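Side-chain contact in glucose dehydrogenase (Serratia sp. FS14, PDB 7CDY), which belongs to the glucose/sorbosone dehydrogenase family of beta-propeller proteins and carries a bound calcium ion: residues 154-158 with 159-163. Numbering follows the deposited sequence. Where two conformers were deposited one is given.
Sequences DKLQG and KLVRL
G158 joins K159 at a bend in the backbone: G158 turns the chain with a positive phi of 64°, and from K159 onward the backbone is extended and runs into strand 160-163. K155 to Q157 form an irregular loop whose carbonyls at K155 and Q157 both face the space filled by the side chain of K159, which folds back over the residues just before it. CG of K159 lies beside its own backbone N, and its side chain bends at chi2 (-64°) and at chi4, which brings the aliphatic part back against the preceding peptides: CG sits 3.6 Å from C of L156, and CE 3.1 Å from O of K155. At its end NZ bridges the two carbonyls, donating to O of Q157 at 2.8 Å in the carbonyl plane and to O of K155 at 2.9 Å, tilted about 30° from that plane. A further bond, to the carbonyl of E152, ties the same ammonium to the incoming loop, so this buried charge is met by the backbone oxygens of K155, Q157 and E152, with a weak fourth hydrogen bond to O of A150. The nonpolar part of the contact is lighter: CD2 of L156 touches CG2 of V161 at 4.1 Å, the two side chains crossing at about a right angle. K155 sends its own amine to a salt bridge with E152, while NE2 of Q157 bonds to O of P117 and to OD1 of N144. In the propeller, the bend delivers the chain into an inner strand of a four-stranded antiparallel sheet, between 137-140 and 185-187, and L156 and V161 both pack on F113 of strand 109-114 in the adjacent sheet.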
ATOM      1  N   ASP A 154     -17.124   2.809  14.279  1.00 11.76           N
ATOM      2  CA  ASP A 154     -17.526   4.127  13.808  1.00 13.66           C
ATOM      3  C   ASP A 154     -16.345   4.996  13.385  1.00 13.15           C
ATOM      4  O   ASP A 154     -16.535   6.180  13.094  1.00 15.24           O
ATOM      5  CB  ASP A 154     -18.385   4.839  14.861  1.00 16.64           C
ATOM      6  CG  ASP A 154     -17.662   5.036  16.182  1.00 21.75           C
ATOM      7  OD1 ASP A 154     -16.705   4.289  16.480  1.00 20.68           O
ATOM      8  OD2 ASP A 154     -18.073   5.941  16.942  1.00 31.12           O
ATOM      9  N   LYS A 155     -15.135   4.435  13.335  1.00 12.99           N
ATOM     10  CA  LYS A 155     -13.932   5.180  12.983  1.00 12.73           C
ATOM     11  C   LYS A 155     -13.226   4.504  11.817  1.00 10.73           C
ATOM     12  O   LYS A 155     -13.165   3.276  11.748  1.00 13.17           O
ATOM     13  CB  LYS A 155     -13.002   5.305  14.193  1.00 15.06           C
ATOM     14  CG  LYS A 155     -13.624   6.203  15.262  1.00 18.13           C
ATOM     15  CD  LYS A 155     -12.722   6.480  16.431  1.00 21.88           C
ATOM     16  CE  LYS A 155     -13.485   7.284  17.481  1.00 27.46           C
ATOM     17  NZ  LYS A 155     -12.877   7.145  18.827  1.00 31.51           N
ATOM     18  N   LEU A 156     -12.682   5.307  10.901  1.00 10.66           N
ATOM     19  CA  LEU A 156     -12.023   4.775   9.713  1.00 10.34           C
ATOM     20  C   LEU A 156     -10.537   4.475   9.929  1.00 11.89           C
ATOM     21  O   LEU A 156      -9.803   4.233   8.963  1.00 14.80           O
ATOM     22  CB  LEU A 156     -12.286   5.684   8.512  1.00  9.80           C
ATOM     23  CG  LEU A 156     -13.750   5.625   8.080  1.00  9.13           C
ATOM     24  CD1 LEU A 156     -14.074   6.779   7.155  1.00 14.00           C
ATOM     25  CD2 LEU A 156     -14.078   4.298   7.410  1.00 12.59           C
ATOM     26  N   GLN A 157     -10.098   4.424  11.175  1.00 11.29           N
ATOM     27  CA  GLN A 157      -8.745   4.017  11.517  1.00 10.24           C
ATOM     28  C   GLN A 157      -8.617   2.502  11.473  1.00  9.37           C
ATOM     29  O   GLN A 157      -9.475   1.777  11.987  1.00 10.30           O
ATOM     30  CB  GLN A 157      -8.449   4.466  12.947  1.00 11.35           C
ATOM     31  CG  GLN A 157      -7.932   5.884  13.067  1.00 15.45           C
ATOM     32  CD  GLN A 157      -8.996   6.909  12.755  1.00 15.74           C
ATOM     33  OE1 GLN A 157     -10.187   6.714  13.062  1.00 15.35           O
ATOM     34  NE2 GLN A 157      -8.582   8.009  12.135  1.00 13.23           N
ATOM     35  N   GLY A 158      -7.504   2.016  10.922  1.00  9.13           N
ATOM     36  CA  GLY A 158      -7.216   0.587  10.967  1.00 11.16           C
ATOM     37  C   GLY A 158      -8.207  -0.255  10.202  1.00  9.80           C
ATOM     38  O   GLY A 158      -8.541  -1.367  10.627  1.00  9.81           O
ATOM     39  N   LYS A 159      -8.700   0.268   9.090  1.00 10.09           N
ATOM     40  CA  LYS A 159      -9.718  -0.378   8.283  1.00  9.22           C
ATOM     41  C   LYS A 159      -9.203  -0.564   6.865  1.00 10.29           C
ATOM     42  O   LYS A 159      -8.400   0.235   6.359  1.00 11.93           O
ATOM     43  CB  LYS A 159     -10.975   0.505   8.180  1.00  9.94           C
ATOM     44  CG  LYS A 159     -11.544   0.993   9.505  1.00 10.56           C
ATOM     45  CD  LYS A 159     -12.013  -0.178  10.335  1.00 10.49           C
ATOM     46  CE  LYS A 159     -12.828   0.221  11.570  1.00 10.58           C
ATOM     47  NZ  LYS A 159     -11.992   0.806  12.653  1.00 11.62           N
ATOM     48  N   LEU A 160      -9.653  -1.632   6.229  1.00  8.43           N
ATOM     49  CA  LEU A 160      -9.641  -1.743   4.779  0.59  9.64           C
ATOM     50  C   LEU A 160     -11.019  -1.320   4.291  1.00  8.47           C
ATOM     51  O   LEU A 160     -12.031  -1.775   4.833  1.00 10.76           O
ATOM     52  CB  LEU A 160      -9.358  -3.188   4.375  0.59 11.65           C
ATOM     53  CG  LEU A 160      -9.261  -3.522   2.892  0.59  9.99           C
ATOM     54  CD1 LEU A 160      -8.255  -2.627   2.192  0.59 12.11           C
ATOM     55  CD2 LEU A 160      -8.889  -4.977   2.705  0.59 12.79           C
ATOM     56  N   VAL A 161     -11.059  -0.440   3.292  1.00  8.19           N
ATOM     57  CA  VAL A 161     -12.296   0.141   2.784  1.00  8.71           C
ATOM     58  C   VAL A 161     -12.483  -0.327   1.347  1.00  9.22           C
ATOM     59  O   VAL A 161     -11.505  -0.495   0.613  1.00  9.88           O
ATOM     60  CB  VAL A 161     -12.181   1.679   2.867  1.00 10.40           C
ATOM     61  CG1 VAL A 161     -13.071   2.385   1.851  1.00 11.79           C
ATOM     62  CG2 VAL A 161     -12.476   2.155   4.285  1.00 10.76           C
ATOM     63  N   ARG A 162     -13.738  -0.567   0.948  1.00  9.28           N
ATOM     64  CA  ARG A 162     -14.077  -0.883  -0.440  1.00  9.69           C
ATOM     65  C   ARG A 162     -15.122   0.102  -0.933  1.00 10.42           C
ATOM     66  O   ARG A 162     -16.191   0.234  -0.320  1.00 10.74           O
ATOM     67  CB  ARG A 162     -14.618  -2.302  -0.604  1.00 11.11           C
ATOM     68  CG  ARG A 162     -14.865  -2.654  -2.073  1.00 12.22           C
ATOM     69  CD  ARG A 162     -15.447  -4.048  -2.277  1.00 14.48           C
ATOM     70  NE  ARG A 162     -16.807  -4.149  -1.764  1.00 15.29           N
ATOM     71  CZ  ARG A 162     -17.848  -4.640  -2.433  1.00 20.10           C
ATOM     72  NH1 ARG A 162     -17.720  -5.075  -3.679  1.00 23.54           N
ATOM     73  NH2 ARG A 162     -19.026  -4.691  -1.834  1.00 19.09           N
ATOM     74  N   LEU A 163     -14.828   0.773  -2.050  1.00  9.50           N
ATOM     75  CA  LEU A 163     -15.704   1.767  -2.664  1.00  9.60           C
ATOM     76  C   LEU A 163     -15.872   1.473  -4.148  1.00 11.37           C
ATOM     77  O   LEU A 163     -15.124   0.698  -4.743  1.00 10.44           O
ATOM     78  CB  LEU A 163     -15.148   3.185  -2.501  1.00 10.78           C
ATOM     79  CG  LEU A 163     -14.863   3.639  -1.068  1.00 12.37           C
ATOM     80  CD1 LEU A 163     -14.161   4.986  -1.072  1.00 14.64           C
ATOM     81  CD2 LEU A 163     -16.148   3.692  -0.254  1.00 14.70           C
TER